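Local coordinates for protein inosine-uridine nucleoside N-ribohydrolase (Xanthomonas oryzae pv. oryzae, PDB 4KL0) that binds calcium and probably hydrolyses N-glycosidic bonds of nucleosides, although its role as a bacterial effector is unknown, at residues Glu12-Val15 against Leu16-Leu19; Gln78-Lys81 against Gly82-Arg86; Gly131-Ala134 against Met135-Arg138; Leu276-Ala279 against Trp280-Thr284; Arg357-Lys360 against Ala361-Leu365. One frame throughout, in Å; residues are numbered along the deposited sequence.

In the fold
All five contacts are local, each between successive turns of one helix or at its start, in a protein built round a mainly parallel sheet with flanking helices. Interactions 1 and 5 touch: helix 10-20 packs on helix 358-372, the centres of the two contacts 11 Å apart, with a salt bridge of 3.1 Å from Glu18 OE2 to Lys360 NZ. Interactions 2 and 3 lie about 10 Å apart at their nearest atoms. Interaction 2 comes nearest the metal site of Asp35, Asp42, Ile151 and Asp318, the side chain of Leu79 being about 11 Å from the calcium ion. Interaction 4 is peripheral, its centre 44 Å from that of interaction 3.

Interaction 1 (Glu12-Val15 against Leu16-Leu19); sequences EAAV and LREL
Helix 10-20, the first helix of the modelled chain, brings Glu12-Val15 and Leu16-Leu19 together as successive turns. Its backbone bonds run from i+4 to i: Arg17 N donates to Ala13 O at 3.0 Å, and Leu19 N to Val15 O, also at 3.0 Å. Leu16 N reaches Glu12 O at 3.2 Å and makes a second, weak bond to Ala13 O.

On the outer side, the Arg17 chain starts out with CG opposite the backbone N (chi1 -173°) and bends at chi3, -61°, which folds the guanidinium back over the preceding turn. Ala13 O lies 4.0 Å above the plane of that group, toward its rim, while NH1 comes to 3.7 Å from Ala14 CA and passes alongside the alanine methyl. No bond joins the guanidinium to this carbonyl, whose hydrogen bonds go to backbone N-H groups.

Toward the protein, Val15 holds CG1 between its own N and carbonyl carbon (chi1 77°) and packs on Lys360 and Ala367 of helix 358-372, and its CG2 stands 4.3 Å from Glu18 OE1. The Glu18 chain is extended, and its carboxylate forms a salt bridge with Lys360. Glu12 turns away from the following turn to Lys370 and Ser366, so both acids are held by helix 358-372. Leu19 packs on Leu332 of helix 327-333. The result is an amphipathic surface helix, with Arg17 and Ala14 on the solvent side and Val15, Leu16 and Leu19 buried against neighbouring helices and loops.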
loop_
_atom_site.group_PDB
_atom_site.type_symbol
_atom_site.label_atom_id
_atom_site.label_comp_id
_atom_site.label_asym_id
_atom_site.label_seq_id
_atom_site.Cartn_x
_atom_site.Cartn_y
_atom_site.Cartn_z
ATOM N N GLU A 12 -3.567 -19.274 12.267
ATOM C CA GLU A 12 -3.355 -17.812 12.229
ATOM C C GLU A 12 -2.668 -17.375 13.526
ATOM O O GLU A 12 -1.717 -16.601 13.513
ATOM C CB GLU A 12 -4.676 -17.064 12.077
ATOM C CG GLU A 12 -5.165 -17.066 10.630
ATOM C CD GLU A 12 -6.632 -16.660 10.524
ATOM O OE1 GLU A 12 -7.365 -16.552 11.569
ATOM O OE2 GLU A 12 -7.047 -16.474 9.358
ATOM N N ALA A 13 -3.154 -17.896 14.643
ATOM C CA ALA A 13 -2.623 -17.507 15.939
ATOM C C ALA A 13 -1.144 -17.912 15.990
ATOM O O ALA A 13 -0.307 -17.151 16.476
ATOM C CB ALA A 13 -3.433 -18.136 17.084
ATOM N N ALA A 14 -0.803 -19.088 15.449
ATOM C CA ALA A 14 0.604 -19.518 15.401
ATOM C C ALA A 14 1.533 -18.664 14.554
ATOM O O ALA A 14 2.718 -18.466 14.872
ATOM C CB ALA A 14 0.703 -20.986 14.937
ATOM N N VAL A 15 1.027 -18.149 13.437
ATOM C CA VAL A 15 1.914 -17.370 12.609
ATOM C C VAL A 15 2.176 -15.999 13.255
ATOM O O VAL A 15 3.240 -15.458 13.117
ATOM C CB VAL A 15 1.425 -17.210 11.143
ATOM C CG1 VAL A 15 0.343 -16.217 11.060
ATOM C CG2 VAL A 15 2.554 -16.752 10.267
ATOM N N LEU A 16 1.207 -15.506 14.018
ATOM C CA LEU A 16 1.366 -14.222 14.671
ATOM C C LEU A 16 2.284 -14.368 15.896
ATOM O O LEU A 16 3.134 -13.510 16.148
ATOM C CB LEU A 16 0.006 -13.621 15.027
ATOM C CG LEU A 16 0.117 -12.309 15.781
ATOM C CD1 LEU A 16 0.750 -11.216 14.907
ATOM C CD2 LEU A 16 -1.315 -11.916 16.206
ATOM N N ARG A 17 2.161 -15.474 16.616
ATOM C CA ARG A 17 3.142 -15.783 17.670
ATOM C C ARG A 17 4.572 -15.828 17.119
ATOM O O ARG A 17 5.531 -15.276 17.707
ATOM C CB ARG A 17 2.795 -17.145 18.271
ATOM C CG ARG A 17 3.602 -17.556 19.486
ATOM C CD ARG A 17 2.977 -18.826 20.066
ATOM N NE ARG A 17 1.592 -18.597 20.482
ATOM C CZ ARG A 17 0.521 -19.205 19.959
ATOM N NH1 ARG A 17 0.653 -20.143 19.008
ATOM N NH2 ARG A 17 -0.691 -18.883 20.395
ATOM N N GLU A 18 4.734 -16.482 15.980
ATOM C CA GLU A 18 6.032 -16.567 15.335
ATOM C C GLU A 18 6.592 -15.208 14.917
ATOM O O GLU A 18 7.781 -14.911 15.086
ATOM C CB GLU A 18 5.967 -17.522 14.126
ATOM C CG GLU A 18 7.303 -17.621 13.382
ATOM C CD GLU A 18 7.223 -18.408 12.055
ATOM O OE1 GLU A 18 6.100 -18.852 11.655
ATOM O OE2 GLU A 18 8.306 -18.590 11.427
ATOM N N LEU A 19 5.751 -14.358 14.333
ATOM C CA LEU A 19 6.237 -13.036 13.977
ATOM C C LEU A 19 6.674 -12.288 15.240
ATOM O O LEU A 19 7.669 -11.547 15.231
ATOM C CB LEU A 19 5.143 -12.235 13.271
ATOM C CG LEU A 19 5.475 -10.761 13.066
ATOM C CD1 LEU A 19 6.711 -10.509 12.178
ATOM C CD2 LEU A 19 4.273 -10.038 12.510
#

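Interaction 2 (Gln78-Lys81 against Gly82-Arg86); sequences QLAK and GVFDR
Lys81 and Asp85, one turn apart, meet through a water: Lys81 NZ donates to it at 2.8 Å, and it donates in turn to Asp85 OD1 at 2.7 Å. The two charged atoms, NZ and OD1, remain 4.1 Å apart, beyond a direct salt bridge. A bend at chi2 of Lys81 (70°) carries its methylene chain past the carboxylate, CE lying 3.8 Å from OD1. The ammonium is also bonded directly to the backbone carbonyl of Val92, in the turn leading to strand 93-96.

On the inward side, Phe84 CD2 approaches Ala80 O at 3.1 Å, the same oxygen that accepts from Phe84 N, and CE2 touches the Ala80 methyl. Its ring meets that of Tyr46 and packs on Leu60 and Val63 of strand 58-65. Val83 and Leu79, in loose contact through CG2 and CD2, lie on Val43 of helix 41-54.

At the C-terminal end of the helix, Gly82 O accepts from Arg86 N and from Arg86 NH1, the latter at 2.8 Å; the two donors come from opposite faces of the carbonyl plane. Helix 70-86 is the crossover of the beta-alpha-beta unit between strands 58-65 and 93-96. The water relays the Lys81-Asp85 interaction, probably leaving a weaker attraction than a direct ion pair, while Arg86 adds a side-chain bond to the last turn's backbone bond.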
loop_
_atom_site.group_PDB
_atom_site.type_symbol
_atom_site.label_atom_id
_atom_site.label_comp_id
_atom_site.label_asym_id
_atom_site.label_seq_id
_atom_site.Cartn_x
_atom_site.Cartn_y
_atom_site.Cartn_z
ATOM N N GLN A 78 -9.396 12.589 4.054
ATOM C CA GLN A 78 -10.472 12.479 5.012
ATOM C C GLN A 78 -10.864 11.038 5.201
ATOM O O GLN A 78 -11.138 10.617 6.327
ATOM C CB GLN A 78 -11.669 13.280 4.563
ATOM C CG GLN A 78 -11.421 14.825 4.654
ATOM C CD GLN A 78 -12.582 15.584 4.068
ATOM O OE1 GLN A 78 -13.736 15.273 4.369
ATOM N NE2 GLN A 78 -12.304 16.562 3.210
ATOM N N LEU A 79 -10.935 10.253 4.121
ATOM C CA LEU A 79 -11.194 8.832 4.313
ATOM C C LEU A 79 -10.089 8.082 5.094
ATOM O O LEU A 79 -10.381 7.273 5.942
ATOM C CB LEU A 79 -11.444 8.169 2.957
ATOM C CG LEU A 79 -11.627 6.669 2.939
ATOM C CD1 LEU A 79 -12.485 6.369 1.806
ATOM C CD2 LEU A 79 -10.266 5.953 2.771
ATOM N N ALA A 80 -8.823 8.343 4.765
ATOM C CA ALA A 80 -7.748 7.729 5.494
ATOM C C ALA A 80 -7.851 8.058 6.972
ATOM O O ALA A 80 -7.751 7.169 7.823
ATOM C CB ALA A 80 -6.378 8.118 4.938
ATOM N N LYS A 81 -8.085 9.335 7.275
ATOM C CA LYS A 81 -8.137 9.721 8.673
ATOM C C LYS A 81 -9.353 9.089 9.370
ATOM O O LYS A 81 -9.238 8.591 10.509
ATOM C CB LYS A 81 -8.107 11.252 8.751
ATOM C CG LYS A 81 -8.241 11.812 10.185
ATOM C CD LYS A 81 -6.990 11.517 10.970
ATOM C CE LYS A 81 -6.973 12.270 12.292
ATOM N NZ LYS A 81 -5.784 11.823 13.030
ATOM N N GLY A 82 -10.487 9.036 8.670
ATOM C CA GLY A 82 -11.635 8.268 9.155
ATOM C C GLY A 82 -11.349 6.805 9.480
ATOM O O GLY A 82 -11.866 6.252 10.470
ATOM N N VAL A 83 -10.534 6.151 8.648
ATOM C CA VAL A 83 -10.157 4.777 8.899
ATOM C C VAL A 83 -9.192 4.658 10.075
ATOM O O VAL A 83 -9.419 3.841 10.978
ATOM C CB VAL A 83 -9.558 4.134 7.640
ATOM C CG1 VAL A 83 -8.902 2.756 7.959
ATOM C CG2 VAL A 83 -10.628 3.997 6.543
ATOM N N PHE A 84 -8.179 5.527 10.142
ATOM C CA PHE A 84 -7.293 5.511 11.322
ATOM C C PHE A 84 -8.059 5.724 12.643
ATOM O O PHE A 84 -7.777 5.046 13.619
ATOM C CB PHE A 84 -6.150 6.510 11.162
ATOM C CG PHE A 84 -5.226 6.173 10.040
ATOM C CD1 PHE A 84 -4.635 4.905 9.947
ATOM C CD2 PHE A 84 -4.953 7.129 9.089
ATOM C CE1 PHE A 84 -3.772 4.617 8.849
ATOM C CE2 PHE A 84 -4.108 6.871 7.996
ATOM C CZ PHE A 84 -3.514 5.621 7.914
ATOM N N ASP A 85 -9.034 6.621 12.610
ATOM C CA ASP A 85 -9.882 6.868 13.794
ATOM C C ASP A 85 -10.619 5.588 14.237
ATOM O O ASP A 85 -10.630 5.213 15.428
ATOM C CB ASP A 85 -10.914 7.943 13.475
ATOM C CG ASP A 85 -10.330 9.350 13.380
ATOM O OD1 ASP A 85 -9.167 9.613 13.810
ATOM O OD2 ASP A 85 -11.091 10.204 12.871
ATOM N N ARG A 86 -11.199 4.871 13.276
ATOM C CA ARG A 86 -11.947 3.604 13.542
ATOM C C ARG A 86 -11.048 2.411 13.897
ATOM O O ARG A 86 -11.494 1.383 14.404
ATOM C CB ARG A 86 -12.801 3.285 12.327
ATOM C CG ARG A 86 -13.880 4.337 12.170
ATOM C CD ARG A 86 -14.633 4.168 10.857
ATOM N NE ARG A 86 -15.795 5.066 10.735
ATOM C CZ ARG A 86 -15.742 6.360 10.419
ATOM N NH1 ARG A 86 -14.598 7.003 10.278
ATOM N NH2 ARG A 86 -16.877 7.054 10.313
HETATM O O HOH W 1 -6.587 9.134 13.326
#

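Interaction 3 (Gly131-Ala134 against Met135-Arg138); sequences GVRA and MCER
Arg133 and Cys136 carry the side-chain contact in the first turn of helix 133-141, the guanidinium lying with one face against the thiol. Arg133 NH2 is 3.5 Å from Cys136 CB and 3.7 Å from SG. Two bends put it there: the chain leaves with CG opposite the backbone N (chi1 -165°), then turns at chi2 and again at chi3, so that its end reaches forward along the helix to Cys136. Cys136 SG, beside its own backbone N, also lies 4.3 Å from Val132 CG2, between that methyl and the arginine.

Glu137 crosses Arg133 at about a right angle. Their flat groups are nearly coplanar, 29° apart, yet OE2 approaches the aliphatic CG, at 4.0 Å, and stays 5.0 Å from NE; the opposite charges lie near each other without a salt bridge. Ala134 and Arg138 are joined through the backbone, Arg138 N donating to Ala134 O, while the Arg138 side chain runs to a salt bridge with Asp62 on strand 58-65. Met135 extends inward over the sheet, onto Leu31, Phe33 and Val64.

Val132 occupies the N-cap position, and its carbonyl accepts from Cys136 N at 3.0 Å. Ahead of the cap, a water donates to Gly131 O at 2.7 Å and accepts from Met135 N at 3.2 Å, bridging the loop to the first turn. That water supplies an acceptor to an N-H of the opening turn, where the valine cap has no polar side chain to offer. The Arg133 guanidinium, for its part, packs on CB and SG of Cys136; Glu137 and, in a long, weak ion pair, Glu163 may partly offset its charge.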
loop_
_atom_site.group_PDB
_atom_site.type_symbol
_atom_site.label_atom_id
_atom_site.label_comp_id
_atom_site.label_asym_id
_atom_site.label_seq_id
_atom_site.Cartn_x
_atom_site.Cartn_y
_atom_site.Cartn_z
ATOM N N GLY A 131 0.895 19.125 2.870
ATOM C CA GLY A 131 1.709 18.032 2.348
ATOM C C GLY A 131 2.779 17.530 3.293
ATOM O O GLY A 131 2.484 17.128 4.419
ATOM N N VAL A 132 4.044 17.605 2.855
ATOM C CA VAL A 132 5.155 16.961 3.573
ATOM C C VAL A 132 5.866 17.816 4.650
ATOM O O VAL A 132 6.927 17.441 5.151
ATOM C CB VAL A 132 6.210 16.486 2.586
ATOM C CG1 VAL A 132 5.546 15.647 1.453
ATOM C CG2 VAL A 132 6.948 17.668 1.983
ATOM N N ARG A 133 5.269 18.944 5.019
ATOM C CA ARG A 133 5.904 19.827 6.007
ATOM C C ARG A 133 6.186 19.114 7.338
ATOM O O ARG A 133 7.322 19.135 7.874
ATOM C CB ARG A 133 5.036 21.054 6.271
ATOM C CG ARG A 133 5.851 22.125 6.989
ATOM C CD ARG A 133 6.822 22.798 6.006
ATOM N NE ARG A 133 8.245 22.481 6.223
ATOM C CZ ARG A 133 9.160 22.456 5.243
ATOM N NH1 ARG A 133 8.801 22.712 3.982
ATOM N NH2 ARG A 133 10.436 22.163 5.503
ATOM N N ALA A 134 5.166 18.444 7.867
ATOM C CA ALA A 134 5.345 17.725 9.128
ATOM C C ALA A 134 6.390 16.622 9.023
ATOM O O ALA A 134 7.110 16.401 9.967
ATOM C CB ALA A 134 4.006 17.187 9.669
ATOM N N MET A 135 6.451 15.904 7.885
ATOM C CA MET A 135 7.478 14.886 7.689
ATOM C C MET A 135 8.869 15.522 7.772
ATOM O O MET A 135 9.802 14.907 8.310
ATOM C CB MET A 135 7.287 14.147 6.338
ATOM C CG MET A 135 6.032 13.236 6.321
ATOM S SD MET A 135 5.870 12.404 4.662
ATOM C CE MET A 135 4.530 11.155 5.094
ATOM N N CYS A 136 9.014 16.707 7.168
ATOM C CA CYS A 136 10.292 17.428 7.214
ATOM C C CYS A 136 10.693 17.711 8.679
ATOM O O CYS A 136 11.824 17.360 9.132
ATOM C CB CYS A 136 10.223 18.742 6.427
ATOM S SG CYS A 136 10.271 18.572 4.618
ATOM N N GLU A 137 9.775 18.343 9.409
ATOM C CA GLU A 137 10.010 18.649 10.831
ATOM C C GLU A 137 10.349 17.402 11.624
ATOM O O GLU A 137 11.193 17.430 12.522
ATOM C CB GLU A 137 8.796 19.330 11.443
ATOM C CG GLU A 137 8.402 20.629 10.751
ATOM C CD GLU A 137 7.301 21.369 11.508
ATOM O OE1 GLU A 137 7.164 21.141 12.739
ATOM O OE2 GLU A 137 6.563 22.171 10.886
ATOM N N ARG A 138 9.705 16.283 11.293
ATOM C CA ARG A 138 9.970 15.058 12.005
ATOM C C ARG A 138 11.335 14.427 11.664
ATOM O O ARG A 138 11.990 13.866 12.543
ATOM C CB ARG A 138 8.802 14.051 11.829
ATOM C CG ARG A 138 9.076 12.715 12.537
ATOM C CD ARG A 138 7.876 11.761 12.433
ATOM N NE ARG A 138 6.641 12.357 12.921
ATOM C CZ ARG A 138 6.310 12.346 14.212
ATOM N NH1 ARG A 138 7.149 11.796 15.095
ATOM N NH2 ARG A 138 5.143 12.876 14.615
HETATM O O HOH W 2 3.583 15.626 6.437
#

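Interaction 4 (Leu276-Ala279 against Trp280-Thr284); sequences LDTA and WFFRT
Asp277 caps helix 278-285 by accepting from Trp280 N through OD1, at 2.8 Å and 136°. A chi1 of 52° turns its carboxylate forward to the first turn, and Trp280 N meets OD1 nearly along the C-O axis. The same N-H makes a weak bond to Asp277 O, whose better donor is Phe281 N, at 3.1 Å and in the carbonyl plane. One turn further on, Thr284 OG1 donates to Trp280 O at 2.8 Å.

This is the N-cap arrangement, in which an aspartate side chain accepts from an N-H of the first turn, which lacks an i-4 carbonyl within the helix; the negative carboxylate also probably interacts favourably with the helix dipole. Leu276, just before the cap, lies side by side with Trp280. Its CD1 forms a CH-pi contact over the six-membered ring, 4.0 Å from the centroid and 18° off the normal, while CD2 sits above the middle of the indole. Thr284 OG1 lies over the opposite face, 3.1 Å above the plane toward the rim, so the indole stands between the residue ahead of the cap and the next turn.

Thr278 and Phe282 also run alongside one another, the methyl CG2 coming to 3.9 Å from CD2 of the phenyl ring. Arg283 bends at chi3 so that one guanidinium face covers Trp280 CA. Toward the protein, Trp280 rests on Leu264 and Ile268 of helix 248-269, and Phe281 meets Trp265 edge-to-face.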
loop_
_atom_site.group_PDB
_atom_site.type_symbol
_atom_site.label_atom_id
_atom_site.label_comp_id
_atom_site.label_asym_id
_atom_site.label_seq_id
_atom_site.Cartn_x
_atom_site.Cartn_y
_atom_site.Cartn_z
ATOM N N LEU A 276 -11.133 -7.374 -22.662
ATOM C CA LEU A 276 -11.280 -8.380 -21.589
ATOM C C LEU A 276 -12.448 -9.285 -21.903
ATOM O O LEU A 276 -13.396 -8.868 -22.558
ATOM C CB LEU A 276 -11.499 -7.731 -20.205
ATOM C CG LEU A 276 -10.463 -6.681 -19.791
ATOM C CD1 LEU A 276 -10.683 -6.301 -18.310
ATOM C CD2 LEU A 276 -9.071 -7.190 -19.999
ATOM N N ASP A 277 -12.364 -10.539 -21.486
ATOM C CA ASP A 277 -13.484 -11.441 -21.720
ATOM C C ASP A 277 -13.659 -12.415 -20.562
ATOM O O ASP A 277 -12.868 -12.397 -19.617
ATOM C CB ASP A 277 -13.325 -12.195 -23.039
ATOM C CG ASP A 277 -11.982 -12.889 -23.163
ATOM O OD1 ASP A 277 -11.364 -13.239 -22.131
ATOM O OD2 ASP A 277 -11.506 -13.080 -24.312
ATOM N N THR A 278 -14.696 -13.239 -20.634
ATOM C CA THR A 278 -15.013 -14.142 -19.517
ATOM C C THR A 278 -13.822 -15.039 -19.207
ATOM O O THR A 278 -13.548 -15.355 -18.025
ATOM C CB THR A 278 -16.266 -14.976 -19.820
ATOM O OG1 THR A 278 -17.413 -14.119 -19.956
ATOM C CG2 THR A 278 -16.511 -15.999 -18.681
ATOM N N ALA A 279 -13.104 -15.448 -20.250
ATOM C CA ALA A 279 -11.900 -16.259 -20.115
ATOM C C ALA A 279 -10.793 -15.536 -19.369
ATOM O O ALA A 279 -10.011 -16.148 -18.612
ATOM C CB ALA A 279 -11.391 -16.665 -21.486
ATOM N N TRP A 280 -10.705 -14.234 -19.569
ATOM C CA TRP A 280 -9.661 -13.514 -18.877
ATOM C C TRP A 280 -10.049 -13.440 -17.395
ATOM O O TRP A 280 -9.190 -13.530 -16.519
ATOM C CB TRP A 280 -9.520 -12.118 -19.430
ATOM C CG TRP A 280 -8.701 -11.270 -18.561
ATOM C CD1 TRP A 280 -7.354 -11.137 -18.597
ATOM C CD2 TRP A 280 -9.163 -10.441 -17.480
ATOM N NE1 TRP A 280 -6.938 -10.248 -17.648
ATOM C CE2 TRP A 280 -8.028 -9.805 -16.937
ATOM C CE3 TRP A 280 -10.423 -10.162 -16.940
ATOM C CZ2 TRP A 280 -8.102 -8.912 -15.852
ATOM C CZ3 TRP A 280 -10.511 -9.260 -15.887
ATOM C CH2 TRP A 280 -9.348 -8.641 -15.349
ATOM N N PHE A 281 -11.338 -13.314 -17.137
ATOM C CA PHE A 281 -11.807 -13.183 -15.755
ATOM C C PHE A 281 -11.578 -14.492 -14.963
ATOM O O PHE A 281 -10.991 -14.470 -13.863
ATOM C CB PHE A 281 -13.265 -12.783 -15.698
ATOM C CG PHE A 281 -13.749 -12.505 -14.304
ATOM C CD1 PHE A 281 -14.090 -13.550 -13.443
ATOM C CD2 PHE A 281 -13.902 -11.199 -13.859
ATOM C CE1 PHE A 281 -14.520 -13.302 -12.139
ATOM C CE2 PHE A 281 -14.349 -10.955 -12.551
ATOM C CZ PHE A 281 -14.675 -12.023 -11.701
ATOM N N PHE A 282 -12.054 -15.619 -15.500
ATOM C CA PHE A 282 -11.756 -16.914 -14.854
ATOM C C PHE A 282 -10.226 -17.181 -14.673
ATOM O O PHE A 282 -9.769 -17.675 -13.620
ATOM C CB PHE A 282 -12.509 -18.067 -15.566
ATOM C CG PHE A 282 -13.931 -18.231 -15.087
ATOM C CD1 PHE A 282 -14.297 -19.323 -14.290
ATOM C CD2 PHE A 282 -14.875 -17.282 -15.361
ATOM C CE1 PHE A 282 -15.595 -19.448 -13.796
ATOM C CE2 PHE A 282 -16.175 -17.393 -14.886
ATOM C CZ PHE A 282 -16.550 -18.483 -14.105
ATOM N N ARG A 283 -9.422 -16.816 -15.659
ATOM C CA ARG A 283 -7.977 -17.043 -15.594
ATOM C C ARG A 283 -7.276 -16.085 -14.614
ATOM O O ARG A 283 -6.151 -16.329 -14.126
ATOM C CB ARG A 283 -7.393 -16.913 -17.003
ATOM C CG ARG A 283 -5.895 -16.797 -17.097
ATOM C CD ARG A 283 -5.458 -16.784 -18.563
ATOM N NE ARG A 283 -5.442 -15.459 -19.204
ATOM C CZ ARG A 283 -6.248 -15.091 -20.207
ATOM N NH1 ARG A 283 -7.165 -15.922 -20.675
ATOM N NH2 ARG A 283 -6.146 -13.883 -20.745
ATOM N N THR A 284 -7.942 -14.982 -14.316
ATOM C CA THR A 284 -7.340 -14.006 -13.446
ATOM C C THR A 284 -7.757 -14.247 -12.000
ATOM O O THR A 284 -6.915 -14.085 -11.095
ATOM C CB THR A 284 -7.734 -12.599 -13.842
ATOM O OG1 THR A 284 -7.146 -12.288 -15.110
ATOM C CG2 THR A 284 -7.208 -11.590 -12.825
#

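Interaction 5 (Arg357-Lys360 against Ala361-Leu365); sequences RPEK and ARLLL
Glu359 bends at chi2 (52°) while Arg362 runs extended from CG to NE, its CG turned back beside the backbone N (chi1 -71°), and the two side chains cross at about a right angle. Their salt bridge, Arg362 NH1 to Glu359 OE2, is 3.3 Å long, with an N-H...O angle of 139°. NH1 approaches from above the carboxylate plane, a geometry that suggests a modest bond. OE2 also lies 3.5 Å from Arg362 CD, and Glu359 CB is at the guanidinium edge, in its plane. A second partner fixes the arginine, NE donating to the carbonyl of Ala233.

The pair sits in the opening turns of helix 358-372, with Arg357 at the N-cap position and Pro358 in the first turn, where its missing N-H costs no helical hydrogen bond. Arg357 O accepts from Ala361 N at 2.9 Å, and Lys360 O from Leu364 N at 2.8 Å. Lys360 bends at chi2 and chi3 to send its ammonium to Glu18 of helix 10-20. Leu363 and Leu364 pack on that helix through Glu12 and Leu19, while Ala361 lies on Leu333 of helix 327-333.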
loop_
_atom_site.group_PDB
_atom_site.type_symbol
_atom_site.label_atom_id
_atom_site.label_comp_id
_atom_site.label_asym_id
_atom_site.label_seq_id
_atom_site.Cartn_x
_atom_site.Cartn_y
_atom_site.Cartn_z
ATOM N N ARG A 357 7.750 -17.597 0.846
ATOM C CA ARG A 357 6.722 -18.230 1.664
ATOM C C ARG A 357 5.315 -17.674 1.431
ATOM O O ARG A 357 4.735 -17.064 2.333
ATOM C CB ARG A 357 7.064 -18.136 3.178
ATOM C CG ARG A 357 8.485 -18.602 3.597
ATOM C CD ARG A 357 8.644 -20.124 3.536
ATOM N NE ARG A 357 9.984 -20.570 3.953
ATOM C CZ ARG A 357 10.793 -21.334 3.203
ATOM N NH1 ARG A 357 10.412 -21.743 1.989
ATOM N NH2 ARG A 357 11.992 -21.697 3.663
ATOM N N PRO A 358 4.724 -17.933 0.244
ATOM C CA PRO A 358 3.433 -17.315 -0.056
ATOM C C PRO A 358 2.264 -17.783 0.792
ATOM O O PRO A 358 1.364 -16.961 1.027
ATOM C CB PRO A 358 3.213 -17.648 -1.542
ATOM C CG PRO A 358 4.014 -18.852 -1.764
ATOM C CD PRO A 358 5.166 -18.837 -0.835
ATOM N N GLU A 359 2.215 -19.049 1.230
ATOM C CA GLU A 359 1.044 -19.452 2.039
ATOM C C GLU A 359 1.173 -18.833 3.427
ATOM O O GLU A 359 0.173 -18.456 4.041
ATOM C CB GLU A 359 0.814 -20.980 2.104
ATOM C CG GLU A 359 -0.374 -21.421 3.012
ATOM C CD GLU A 359 -1.747 -20.721 2.738
ATOM O OE1 GLU A 359 -2.408 -20.336 3.741
ATOM O OE2 GLU A 359 -2.187 -20.587 1.551
ATOM N N LYS A 360 2.411 -18.674 3.893
ATOM C CA LYS A 360 2.628 -17.973 5.147
ATOM C C LYS A 360 2.301 -16.463 5.020
ATOM O O LYS A 360 1.759 -15.879 5.938
ATOM C CB LYS A 360 4.053 -18.167 5.660
ATOM C CG LYS A 360 4.321 -17.448 6.997
ATOM C CD LYS A 360 5.116 -18.274 7.940
ATOM C CE LYS A 360 6.571 -18.305 7.623
ATOM N NZ LYS A 360 7.233 -19.283 8.561
ATOM N N ALA A 361 2.673 -15.858 3.902
ATOM C CA ALA A 361 2.269 -14.466 3.649
ATOM C C ALA A 361 0.753 -14.318 3.681
ATOM O O ALA A 361 0.205 -13.363 4.286
ATOM C CB ALA A 361 2.857 -13.970 2.310
ATOM N N ARG A 362 0.034 -15.229 3.019
ATOM C CA ARG A 362 -1.434 -15.210 3.070
ATOM C C ARG A 362 -1.971 -15.309 4.506
ATOM O O ARG A 362 -2.873 -14.558 4.901
ATOM C CB ARG A 362 -2.022 -16.381 2.275
ATOM C CG ARG A 362 -1.900 -16.282 0.758
ATOM C CD ARG A 362 -2.723 -17.435 0.106
ATOM N NE ARG A 362 -2.404 -17.522 -1.322
ATOM C CZ ARG A 362 -1.502 -18.348 -1.848
ATOM N NH1 ARG A 362 -0.826 -19.202 -1.064
ATOM N NH2 ARG A 362 -1.288 -18.332 -3.168
ATOM N N LEU A 363 -1.405 -16.242 5.289
ATOM C CA LEU A 363 -1.874 -16.519 6.639
ATOM C C LEU A 363 -1.533 -15.340 7.579
ATOM O O LEU A 363 -2.355 -14.882 8.381
ATOM C CB LEU A 363 -1.207 -17.817 7.133
ATOM C CG LEU A 363 -1.892 -18.647 8.190
ATOM C CD1 LEU A 363 -3.275 -19.054 7.716
ATOM C CD2 LEU A 363 -1.018 -19.875 8.411
ATOM N N LEU A 364 -0.335 -14.805 7.430
ATOM C CA LEU A 364 0.059 -13.598 8.182
ATOM C C LEU A 364 -0.785 -12.354 7.862
ATOM O O LEU A 364 -1.202 -11.615 8.790
ATOM C CB LEU A 364 1.535 -13.309 8.012
ATOM C CG LEU A 364 2.015 -12.140 8.861
ATOM C CD1 LEU A 364 1.872 -12.484 10.361
ATOM C CD2 LEU A 364 3.433 -11.831 8.506
ATOM N N LEU A 365 -1.070 -12.119 6.580
ATOM C CA LEU A 365 -1.986 -11.014 6.233
ATOM C C LEU A 365 -3.333 -11.217 6.912
ATOM O O LEU A 365 -3.853 -10.271 7.519
ATOM C CB LEU A 365 -2.186 -10.899 4.711
ATOM C CG LEU A 365 -0.956 -10.366 3.976
ATOM C CD1 LEU A 365 -1.083 -10.659 2.466
ATOM C CD2 LEU A 365 -0.686 -8.854 4.166
#